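Local structure of peroxiredoxin (Mycobacterium tuberculosis, 5EPF) at residues C52-A63 with F87-Y95; V128-I139 with K151-I159. The protein probably reduces hydrogen peroxide and organic hydroperoxides to water and alcohols, drawing on thioredoxin, and so protects the cell against oxidative stress. All coordinates share one frame; numbering follows the deposited sequence.

Contact 1 of 2, residues C52-A63 with F87-Y95. With SO4 (sulfate ion), chain B.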
loop_
_atom_site.group_PDB
_atom_site.type_symbol
_atom_site.label_atom_id
_atom_site.label_comp_id
_atom_site.label_asym_id
_atom_site.label_seq_id
_atom_site.Cartn_x
_atom_site.Cartn_y
_atom_site.Cartn_z
ATOM N N CYS A 52 5.486 -3.348 -11.016
ATOM C CA CYS A 52 5.347 -2.536 -9.811
ATOM C C CYS A 52 5.544 -1.056 -10.131
ATOM O O CYS A 52 4.863 -0.198 -9.564
ATOM C CB CYS A 52 6.292 -3.044 -8.710
ATOM S SG CYS A 52 5.962 -4.774 -8.136
ATOM N N THR A 53 6.473 -0.737 -11.034
ATOM C CA THR A 53 6.625 0.643 -11.481
ATOM C C THR A 53 5.341 1.158 -12.130
ATOM O O THR A 53 4.888 2.272 -11.832
ATOM C CB THR A 53 7.805 0.732 -12.447
ATOM O OG1 THR A 53 8.994 0.331 -11.760
ATOM C CG2 THR A 53 7.963 2.143 -12.989
ATOM N N LYS A 54 4.699 0.340 -12.977
ATOM C CA LYS A 54 3.437 0.765 -13.582
ATOM C C LYS A 54 2.384 1.031 -12.509
ATOM O O LYS A 54 1.732 2.081 -12.508
ATOM C CB LYS A 54 2.940 -0.297 -14.563
ATOM C CG LYS A 54 1.676 0.108 -15.312
ATOM C CD LYS A 54 1.326 -0.929 -16.410
ATOM C CE LYS A 54 0.056 -0.567 -17.181
ATOM N NZ LYS A 54 0.197 0.713 -17.945
ATOM N N GLU A 55 2.226 0.097 -11.565
ATOM C CA GLU A 55 1.208 0.248 -10.529
ATOM C C GLU A 55 1.454 1.497 -9.688
ATOM O O GLU A 55 0.536 2.301 -9.463
ATOM C CB GLU A 55 1.198 -1.000 -9.640
ATOM C CG GLU A 55 0.152 -0.891 -8.552
ATOM C CD GLU A 55 0.177 -1.986 -7.517
ATOM O OE1 GLU A 55 1.031 -2.890 -7.557
ATOM O OE2 GLU A 55 -0.691 -1.924 -6.607
ATOM N N ALA A 56 2.696 1.678 -9.226
ATOM C CA ALA A 56 3.010 2.770 -8.316
ATOM C C ALA A 56 3.017 4.113 -9.036
ATOM O O ALA A 56 2.643 5.132 -8.443
ATOM C CB ALA A 56 4.353 2.491 -7.639
ATOM N N CYS A 57 3.431 4.145 -10.306
ATOM C CA CYS A 57 3.351 5.390 -11.062
ATOM C C CYS A 57 1.907 5.782 -11.356
ATOM O O CYS A 57 1.604 6.976 -11.472
ATOM C CB CYS A 57 4.161 5.288 -12.354
ATOM S SG CYS A 57 5.950 5.357 -12.080
ATOM N N HIS A 58 1.006 4.803 -11.498
ATOM C CA HIS A 58 -0.404 5.139 -11.659
ATOM C C HIS A 58 -0.958 5.762 -10.381
ATOM O O HIS A 58 -1.667 6.774 -10.442
ATOM C CB HIS A 58 -1.187 3.899 -12.099
ATOM C CG HIS A 58 -2.575 4.195 -12.575
ATOM N ND1 HIS A 58 -2.852 5.139 -13.536
ATOM C CD2 HIS A 58 -3.769 3.661 -12.220
ATOM C CE1 HIS A 58 -4.155 5.168 -13.762
ATOM N NE2 HIS A 58 -4.735 4.284 -12.973
ATOM N N PHE A 59 -0.589 5.216 -9.210
ATOM C CA PHE A 59 -0.917 5.883 -7.950
ATOM C C PHE A 59 -0.350 7.296 -7.903
ATOM O O PHE A 59 -1.045 8.235 -7.490
ATOM C CB PHE A 59 -0.399 5.083 -6.759
ATOM C CG PHE A 59 -1.340 3.998 -6.292
ATOM C CD1 PHE A 59 -2.507 4.316 -5.609
ATOM C CD2 PHE A 59 -1.061 2.653 -6.526
ATOM C CE1 PHE A 59 -3.373 3.318 -5.174
ATOM C CE2 PHE A 59 -1.924 1.650 -6.098
ATOM C CZ PHE A 59 -3.095 1.996 -5.416
ATOM N N ARG A 60 0.910 7.467 -8.324
ATOM C CA ARG A 60 1.526 8.790 -8.344
ATOM C C ARG A 60 0.710 9.756 -9.188
ATOM O O ARG A 60 0.421 10.886 -8.768
ATOM C CB ARG A 60 2.932 8.678 -8.939
ATOM C CG ARG A 60 3.657 10.030 -9.089
ATOM C CD ARG A 60 4.856 9.887 -10.022
ATOM N NE ARG A 60 4.423 9.525 -11.366
ATOM C CZ ARG A 60 5.221 9.068 -12.329
ATOM N NH1 ARG A 60 6.523 8.898 -12.108
ATOM N NH2 ARG A 60 4.711 8.767 -13.514
ATOM N N ASP A 61 0.336 9.322 -10.398
ATOM C CA ASP A 61 -0.318 10.194 -11.360
ATOM C C ASP A 61 -1.712 10.585 -10.911
ATOM O O ASP A 61 -2.260 11.560 -11.431
ATOM C CB ASP A 61 -0.426 9.486 -12.713
ATOM C CG ASP A 61 0.910 9.252 -13.390
ATOM O OD1 ASP A 61 1.929 9.875 -13.013
ATOM O OD2 ASP A 61 0.935 8.444 -14.357
ATOM N N LEU A 62 -2.309 9.840 -9.977
ATOM C CA LEU A 62 -3.647 10.129 -9.472
ATOM C C LEU A 62 -3.630 10.938 -8.174
ATOM O O LEU A 62 -4.624 10.929 -7.434
ATOM C CB LEU A 62 -4.444 8.832 -9.319
ATOM C CG LEU A 62 -4.871 8.180 -10.634
ATOM C CD1 LEU A 62 -5.394 6.761 -10.372
ATOM C CD2 LEU A 62 -5.919 9.019 -11.344
ATOM N N ALA A 63 -2.544 11.674 -7.910
ATOM C CA ALA A 63 -2.432 12.446 -6.668
ATOM C C ALA A 63 -3.644 13.356 -6.433
ATOM O O ALA A 63 -4.210 13.398 -5.331
ATOM C CB ALA A 63 -1.149 13.287 -6.682
ATOM N N PHE A 87 13.598 3.952 -5.410
ATOM C CA PHE A 87 12.384 3.833 -6.216
ATOM C C PHE A 87 11.592 5.135 -6.162
ATOM O O PHE A 87 11.189 5.684 -7.198
ATOM C CB PHE A 87 11.578 2.675 -5.620
ATOM C CG PHE A 87 10.359 2.225 -6.402
ATOM C CD1 PHE A 87 10.215 2.410 -7.778
ATOM C CD2 PHE A 87 9.364 1.528 -5.716
ATOM C CE1 PHE A 87 9.088 1.918 -8.446
ATOM C CE2 PHE A 87 8.237 1.050 -6.371
ATOM C CZ PHE A 87 8.106 1.236 -7.744
ATOM N N ALA A 88 11.381 5.662 -4.949
ATOM C CA ALA A 88 10.593 6.893 -4.793
ATOM C C ALA A 88 11.313 8.106 -5.386
ATOM O O ALA A 88 10.668 9.028 -5.903
ATOM C CB ALA A 88 10.268 7.135 -3.316
ATOM N N GLU A 89 12.643 8.146 -5.288
ATOM C CA GLU A 89 13.402 9.265 -5.847
ATOM C C GLU A 89 13.364 9.246 -7.370
ATOM O O GLU A 89 13.102 10.270 -8.010
ATOM C CB GLU A 89 14.852 9.198 -5.360
ATOM C CG GLU A 89 15.714 10.378 -5.777
ATOM C CD GLU A 89 17.175 10.143 -5.476
ATOM O OE1 GLU A 89 17.557 8.996 -5.146
ATOM O OE2 GLU A 89 17.957 11.103 -5.598
ATOM N N VAL A 90 13.616 8.084 -7.972
ATOM C CA VAL A 90 13.651 7.986 -9.431
ATOM C C VAL A 90 12.279 8.264 -10.038
ATOM O O VAL A 90 12.175 8.855 -11.123
ATOM C CB VAL A 90 14.199 6.607 -9.838
ATOM C CG1 VAL A 90 14.023 6.352 -11.327
ATOM C CG2 VAL A 90 15.646 6.497 -9.430
ATOM N N ARG A 91 11.203 7.832 -9.365
ATOM C CA ARG A 91 9.856 7.977 -9.902
ATOM C C ARG A 91 9.130 9.186 -9.324
ATOM O O ARG A 91 7.965 9.424 -9.656
ATOM C CB ARG A 91 9.047 6.700 -9.663
ATOM C CG ARG A 91 9.653 5.474 -10.325
ATOM C CD ARG A 91 9.742 5.644 -11.831
ATOM N NE ARG A 91 10.457 4.525 -12.447
ATOM C CZ ARG A 91 10.607 4.381 -13.752
ATOM N NH1 ARG A 91 10.068 5.263 -14.576
ATOM N NH2 ARG A 91 11.289 3.346 -14.236
ATOM N N ARG A 92 9.790 9.949 -8.452
ATOM C CA ARG A 92 9.216 11.175 -7.890
ATOM C C ARG A 92 7.868 10.908 -7.208
ATOM O O ARG A 92 6.881 11.624 -7.409
ATOM C CB ARG A 92 9.123 12.273 -8.960
ATOM C CG ARG A 92 10.489 12.680 -9.571
ATOM C CD ARG A 92 10.836 11.921 -10.870
ATOM N NE ARG A 92 9.819 12.115 -11.905
ATOM C CZ ARG A 92 9.489 11.212 -12.830
ATOM N NH1 ARG A 92 10.109 10.031 -12.888
ATOM N NH2 ARG A 92 8.537 11.494 -13.705
ATOM N N PHE A 93 7.827 9.862 -6.384
ATOM C CA PHE A 93 6.604 9.552 -5.649
ATOM C C PHE A 93 6.341 10.588 -4.570
ATOM O O PHE A 93 7.231 10.943 -3.795
ATOM C CB PHE A 93 6.675 8.171 -5.003
ATOM C CG PHE A 93 6.670 7.036 -5.982
ATOM C CD1 PHE A 93 7.245 5.823 -5.639
ATOM C CD2 PHE A 93 6.110 7.180 -7.250
ATOM C CE1 PHE A 93 7.254 4.769 -6.533
ATOM C CE2 PHE A 93 6.116 6.123 -8.138
ATOM C CZ PHE A 93 6.693 4.927 -7.785
ATOM N N ASP A 94 5.098 11.052 -4.511
ATOM C CA ASP A 94 4.668 12.038 -3.525
ATOM C C ASP A 94 3.919 11.381 -2.373
ATOM O O ASP A 94 2.913 11.921 -1.912
ATOM C CB ASP A 94 3.797 13.101 -4.201
ATOM C CG ASP A 94 2.521 12.519 -4.802
ATOM O OD1 ASP A 94 2.563 11.421 -5.410
ATOM O OD2 ASP A 94 1.464 13.173 -4.651
ATOM N N TYR A 95 4.368 10.217 -1.912
ATOM C CA TYR A 95 3.668 9.470 -0.875
ATOM C C TYR A 95 4.656 8.503 -0.225
ATOM O O TYR A 95 5.730 8.229 -0.777
ATOM C CB TYR A 95 2.433 8.741 -1.448
ATOM C CG TYR A 95 2.716 7.805 -2.612
ATOM C CD1 TYR A 95 3.100 6.484 -2.389
ATOM C CD2 TYR A 95 2.571 8.232 -3.946
ATOM C CE1 TYR A 95 3.359 5.625 -3.421
ATOM C CE2 TYR A 95 2.832 7.356 -5.004
ATOM C CZ TYR A 95 3.228 6.055 -4.737
ATOM O OH TYR A 95 3.475 5.148 -5.746
HETATM S S SO4 B . 8.126 8.190 -15.458
HETATM O O1 SO4 B . 8.507 7.819 -14.103
HETATM O O2 SO4 B . 8.480 7.111 -16.405
HETATM O O3 SO4 B . 6.684 8.438 -15.544
HETATM O O4 SO4 B . 8.859 9.394 -15.860
HETATM O O HOH W 1 10.984 2.131 -11.036
#
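Ala56 and the aromatic rings of Phe87, Phe93 and Tyr95 form the tight half of this contact, a worked example of a helix seated on aromatic side chains. The methyl CB of Ala56 lies 3.4 Å from CZ of Phe93, and CZ of Phe87 comes to 4.0 Å from the same Ala56 carbon. Tyr95 OH, which also sits over the centre of the Phe93 ring, gives its proton to Ala56 O at 2.8 Å, approaching from above the carbonyl plane. The helical N-H of Arg60 reaches that oxygen from the opposite face, so two donors grip it. Toward solvent, close apolar packing gives way to separate polar bonds, a water bridge and a bound ion. Arg60, its CG anti to the backbone N (chi1 177°), sends NH1 almost straight (169°) to Arg91 O at 2.9 Å. Its NE and NH2 both hold Asp61 OD1. Thr53 CG2 lies over one face of the Arg91 guanidinium, while a water links Thr53 OG1, also bonded to Thr49, to Arg91 NE. The helix carries Cys52, the expected peroxidatic cysteine, and Cys57, its likely disulfide partner, though no disulfide joins them here. Arg60, Arg91 and Arg92 converge on a sulfate, probably from the crystallisation liquor, which implies a surface patch suited to anions.

Contact 2 of 2, residues V128-I139 with K151-I159; sequences VIDTDRKVLDVI and KALATLRAI
Asp137 directs CG anti to its backbone N (chi1 -160°), and Thr155 sets OG1 beside its own N (chi1 -70°); together these torsions bring the Thr155 hydroxyl to the Asp137 carboxylate, between strand 135-139 and helix 145-158. Thr155 OG1 donates to Asp137 OD2 at 2.7 Å, from 48° out of the carboxylate plane. A water donates to Asp137 OD2 and accepts from Lys151 NZ, bridging two charged ends whose OD2 and NZ atoms stand 5.0 Å apart. Lys151, bent at its last two torsions, runs alongside Ile139 but the other way, its CE 3.8 Å from Ile139 CG1. Deeper in, the two branches of Val128 divide the work: CG2 rests on Ala152 CB at 3.7 Å, and CG1 meets Leu156 CD2 at 3.9 Å. Val40 of the adjoining strand 39-43 also touches Ala152 and Leu156, extending this apolar layer. At the far end, CD1 of Leu136 meets CD1 of Ile159 at 3.7 Å. The short strand and helix segments run nearly antiparallel. A C-terminal helix laid over the antiparallel hairpin at the edge of a mixed sheet is typical of the thioredoxin fold, on which peroxiredoxins are built.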
loop_
_atom_site.group_PDB
_atom_site.type_symbol
_atom_site.label_atom_id
_atom_site.label_comp_id
_atom_site.label_asym_id
_atom_site.label_seq_id
_atom_site.Cartn_x
_atom_site.Cartn_y
_atom_site.Cartn_z
ATOM N N VAL A 128 -8.034 -0.947 0.859
ATOM C CA VAL A 128 -8.542 0.394 1.147
ATOM C C VAL A 128 -9.020 0.378 2.595
ATOM O O VAL A 128 -9.925 -0.392 2.943
ATOM C CB VAL A 128 -9.681 0.779 0.189
ATOM C CG1 VAL A 128 -10.165 2.186 0.482
ATOM C CG2 VAL A 128 -9.261 0.624 -1.261
ATOM N N ILE A 129 -8.383 1.180 3.448
ATOM C CA ILE A 129 -8.580 1.128 4.898
ATOM C C ILE A 129 -9.207 2.436 5.368
ATOM O O ILE A 129 -8.650 3.515 5.142
ATOM C CB ILE A 129 -7.247 0.879 5.624
ATOM C CG1 ILE A 129 -6.552 -0.390 5.082
ATOM C CG2 ILE A 129 -7.471 0.833 7.162
ATOM C CD1 ILE A 129 -5.117 -0.567 5.567
ATOM N N ASP A 130 -10.361 2.348 6.037
ATOM C CA ASP A 130 -11.033 3.546 6.508
ATOM C C ASP A 130 -10.374 4.047 7.801
ATOM O O ASP A 130 -9.522 3.383 8.401
ATOM C CB ASP A 130 -12.512 3.241 6.774
ATOM C CG ASP A 130 -13.429 4.449 6.600
ATOM O OD1 ASP A 130 -12.939 5.600 6.487
ATOM O OD2 ASP A 130 -14.662 4.213 6.592
ATOM N N THR A 131 -10.816 5.226 8.263
ATOM C CA THR A 131 -10.185 5.866 9.420
ATOM C C THR A 131 -10.397 5.092 10.712
ATOM O O THR A 131 -9.619 5.270 11.656
ATOM C CB THR A 131 -10.645 7.321 9.582
ATOM O OG1 THR A 131 -12.066 7.371 9.713
ATOM C CG2 THR A 131 -10.226 8.144 8.391
ATOM N N ASP A 132 -11.423 4.245 10.777
ATOM C CA ASP A 132 -11.640 3.365 11.922
ATOM C C ASP A 132 -11.007 1.991 11.736
ATOM O O ASP A 132 -11.335 1.051 12.466
ATOM C CB ASP A 132 -13.137 3.227 12.219
ATOM C CG ASP A 132 -13.916 2.632 11.056
ATOM O OD1 ASP A 132 -13.308 2.280 10.017
ATOM O OD2 ASP A 132 -15.147 2.497 11.203
ATOM N N ARG A 133 -10.146 1.849 10.741
ATOM C CA ARG A 133 -9.387 0.639 10.441
ATOM C C ARG A 133 -10.214 -0.477 9.807
ATOM O O ARG A 133 -9.703 -1.596 9.640
ATOM C CB ARG A 133 -8.489 0.162 11.595
ATOM C CG ARG A 133 -7.246 1.055 11.766
ATOM C CD ARG A 133 -6.299 0.583 12.861
ATOM N NE ARG A 133 -6.822 0.909 14.179
ATOM C CZ ARG A 133 -7.300 0.024 15.048
ATOM N NH1 ARG A 133 -7.308 -1.272 14.768
ATOM N NH2 ARG A 133 -7.760 0.442 16.215
ATOM N N LYS A 134 -11.456 -0.205 9.401
ATOM C CA LYS A 134 -12.200 -1.171 8.600
ATOM C C LYS A 134 -11.667 -1.248 7.179
ATOM O O LYS A 134 -11.365 -0.227 6.552
ATOM C CB LYS A 134 -13.683 -0.794 8.539
ATOM C CG LYS A 134 -14.475 -1.143 9.804
ATOM C CD LYS A 134 -14.421 -2.661 10.050
ATOM C CE LYS A 134 -15.283 -3.088 11.219
ATOM N NZ LYS A 134 -15.066 -4.529 11.438
ATOM N N VAL A 135 -11.595 -2.469 6.648
ATOM C CA VAL A 135 -11.281 -2.676 5.235
ATOM C C VAL A 135 -12.515 -2.357 4.386
ATOM O O VAL A 135 -13.577 -2.970 4.547
ATOM C CB VAL A 135 -10.785 -4.108 4.984
ATOM C CG1 VAL A 135 -10.468 -4.319 3.516
ATOM C CG2 VAL A 135 -9.562 -4.429 5.832
ATOM N N LEU A 136 -12.374 -1.389 3.476
ATOM C CA LEU A 136 -13.442 -0.973 2.571
ATOM C C LEU A 136 -13.412 -1.715 1.243
ATOM O O LEU A 136 -14.451 -1.826 0.580
ATOM C CB LEU A 136 -13.318 0.520 2.280
ATOM C CG LEU A 136 -13.448 1.450 3.480
ATOM C CD1 LEU A 136 -13.193 2.887 3.055
ATOM C CD2 LEU A 136 -14.818 1.284 4.142
ATOM N N ASP A 137 -12.244 -2.189 0.816
ATOM C CA ASP A 137 -12.115 -2.880 -0.466
ATOM C C ASP A 137 -10.770 -3.587 -0.481
ATOM O O ASP A 137 -9.846 -3.183 0.222
ATOM C CB ASP A 137 -12.213 -1.880 -1.634
ATOM C CG ASP A 137 -12.573 -2.526 -2.970
ATOM O OD1 ASP A 137 -12.894 -3.727 -3.029
ATOM O OD2 ASP A 137 -12.522 -1.788 -3.973
ATOM N N VAL A 138 -10.686 -4.656 -1.267
ATOM C CA VAL A 138 -9.457 -5.406 -1.507
ATOM C C VAL A 138 -9.331 -5.641 -3.006
ATOM O O VAL A 138 -10.282 -6.115 -3.641
ATOM C CB VAL A 138 -9.430 -6.755 -0.759
ATOM C CG1 VAL A 138 -8.099 -7.470 -1.000
ATOM C CG2 VAL A 138 -9.680 -6.559 0.741
ATOM N N ILE A 139 -8.172 -5.298 -3.571
ATOM C CA ILE A 139 -7.844 -5.599 -4.962
ATOM C C ILE A 139 -6.728 -6.634 -4.951
ATOM O O ILE A 139 -5.632 -6.366 -4.448
ATOM C CB ILE A 139 -7.453 -4.345 -5.768
ATOM C CG1 ILE A 139 -8.498 -3.220 -5.640
ATOM C CG2 ILE A 139 -7.229 -4.742 -7.243
ATOM C CD1 ILE A 139 -8.223 -2.193 -4.505
ATOM N N LYS A 151 -9.734 0.945 -8.913
ATOM C CA LYS A 151 -10.804 0.405 -8.077
ATOM C C LYS A 151 -10.820 1.068 -6.714
ATOM O O LYS A 151 -11.891 1.345 -6.172
ATOM C CB LYS A 151 -10.684 -1.115 -7.933
ATOM C CG LYS A 151 -11.018 -1.855 -9.193
ATOM C CD LYS A 151 -10.576 -3.302 -9.150
ATOM C CE LYS A 151 -11.258 -4.125 -8.057
ATOM N NZ LYS A 151 -12.705 -4.302 -8.312
ATOM N N ALA A 152 -9.643 1.354 -6.154
ATOM C CA ALA A 152 -9.589 2.045 -4.874
ATOM C C ALA A 152 -10.237 3.416 -4.974
ATOM O O ALA A 152 -11.057 3.794 -4.124
ATOM C CB ALA A 152 -8.145 2.169 -4.410
ATOM N N LEU A 153 -9.906 4.165 -6.027
ATOM C CA LEU A 153 -10.493 5.485 -6.213
ATOM C C LEU A 153 -12.002 5.389 -6.411
ATOM O O LEU A 153 -12.758 6.190 -5.842
ATOM C CB LEU A 153 -9.801 6.199 -7.379
ATOM C CG LEU A 153 -10.254 7.613 -7.713
ATOM C CD1 LEU A 153 -10.033 8.541 -6.520
ATOM C CD2 LEU A 153 -9.554 8.141 -8.968
ATOM N N ALA A 154 -12.470 4.400 -7.190
ATOM C CA ALA A 154 -13.915 4.278 -7.399
ATOM C C ALA A 154 -14.641 3.936 -6.096
ATOM O O ALA A 154 -15.726 4.465 -5.824
ATOM C CB ALA A 154 -14.216 3.262 -8.502
ATOM N N THR A 155 -14.050 3.075 -5.264
ATOM C CA THR A 155 -14.649 2.782 -3.967
ATOM C C THR A 155 -14.739 4.031 -3.103
ATOM O O THR A 155 -15.779 4.295 -2.470
ATOM C CB THR A 155 -13.836 1.707 -3.269
ATOM O OG1 THR A 155 -14.030 0.476 -3.977
ATOM C CG2 THR A 155 -14.280 1.575 -1.810
ATOM N N LEU A 156 -13.670 4.826 -3.069
ATOM C CA LEU A 156 -13.687 6.033 -2.250
ATOM C C LEU A 156 -14.698 7.052 -2.778
ATOM O O LEU A 156 -15.401 7.708 -1.995
ATOM C CB LEU A 156 -12.273 6.619 -2.197
ATOM C CG LEU A 156 -11.299 5.717 -1.439
ATOM C CD1 LEU A 156 -9.840 6.035 -1.772
ATOM C CD2 LEU A 156 -11.559 5.822 0.079
ATOM N N ARG A 157 -14.800 7.190 -4.102
ATOM C CA ARG A 157 -15.823 8.064 -4.663
ATOM C C ARG A 157 -17.222 7.575 -4.311
ATOM O O ARG A 157 -18.111 8.384 -4.041
ATOM C CB ARG A 157 -15.633 8.188 -6.178
ATOM C CG ARG A 157 -14.416 9.028 -6.526
ATOM C CD ARG A 157 -14.094 9.066 -8.012
ATOM N NE ARG A 157 -13.065 10.060 -8.318
ATOM C CZ ARG A 157 -12.460 10.200 -9.494
ATOM N NH1 ARG A 157 -12.752 9.379 -10.495
ATOM N NH2 ARG A 157 -11.563 11.170 -9.666
ATOM N N ALA A 158 -17.424 6.254 -4.283
ATOM C CA ALA A 158 -18.744 5.707 -3.987
ATOM C C ALA A 158 -19.193 6.041 -2.574
ATOM O O ALA A 158 -20.397 6.125 -2.314
ATOM C CB ALA A 158 -18.741 4.195 -4.198
ATOM N N ILE A 159 -18.261 6.218 -1.639
ATOM C CA ILE A 159 -18.641 6.514 -0.263
ATOM C C ILE A 159 -18.608 8.004 0.061
ATOM O O ILE A 159 -18.795 8.375 1.225
ATOM C CB ILE A 159 -17.872 5.685 0.771
ATOM C CG1 ILE A 159 -16.400 6.096 0.815
ATOM C CG2 ILE A 159 -18.043 4.194 0.483
ATOM C CD1 ILE A 159 -15.629 5.429 1.970
HETATM O O HOH W 2 -13.635 -2.400 -6.344
#

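Both contacts are partly buried, and each pairs an apolar interior with a polar margin, yet they join different elements of one fold. Contact 1 sets two helices and the loop after the second against each other, whereas contact 2 lays a helix on a β-hairpin. Aromatic rings fill the inner part of the first; in the second, aliphatic branches do so. Their margins differ as well: arginines round a sulfate beside the helix of the expected active-site cysteine, against a single carboxylate-hydroxyl bond and a water bridge away from the annotated sites. Strand 39-43 and helix 145-158 connect them: Phe59 touches Val40 and Ala149, and His58 bonds Asp150. The centres of contact 1 and contact 2 lie about 20 Å apart.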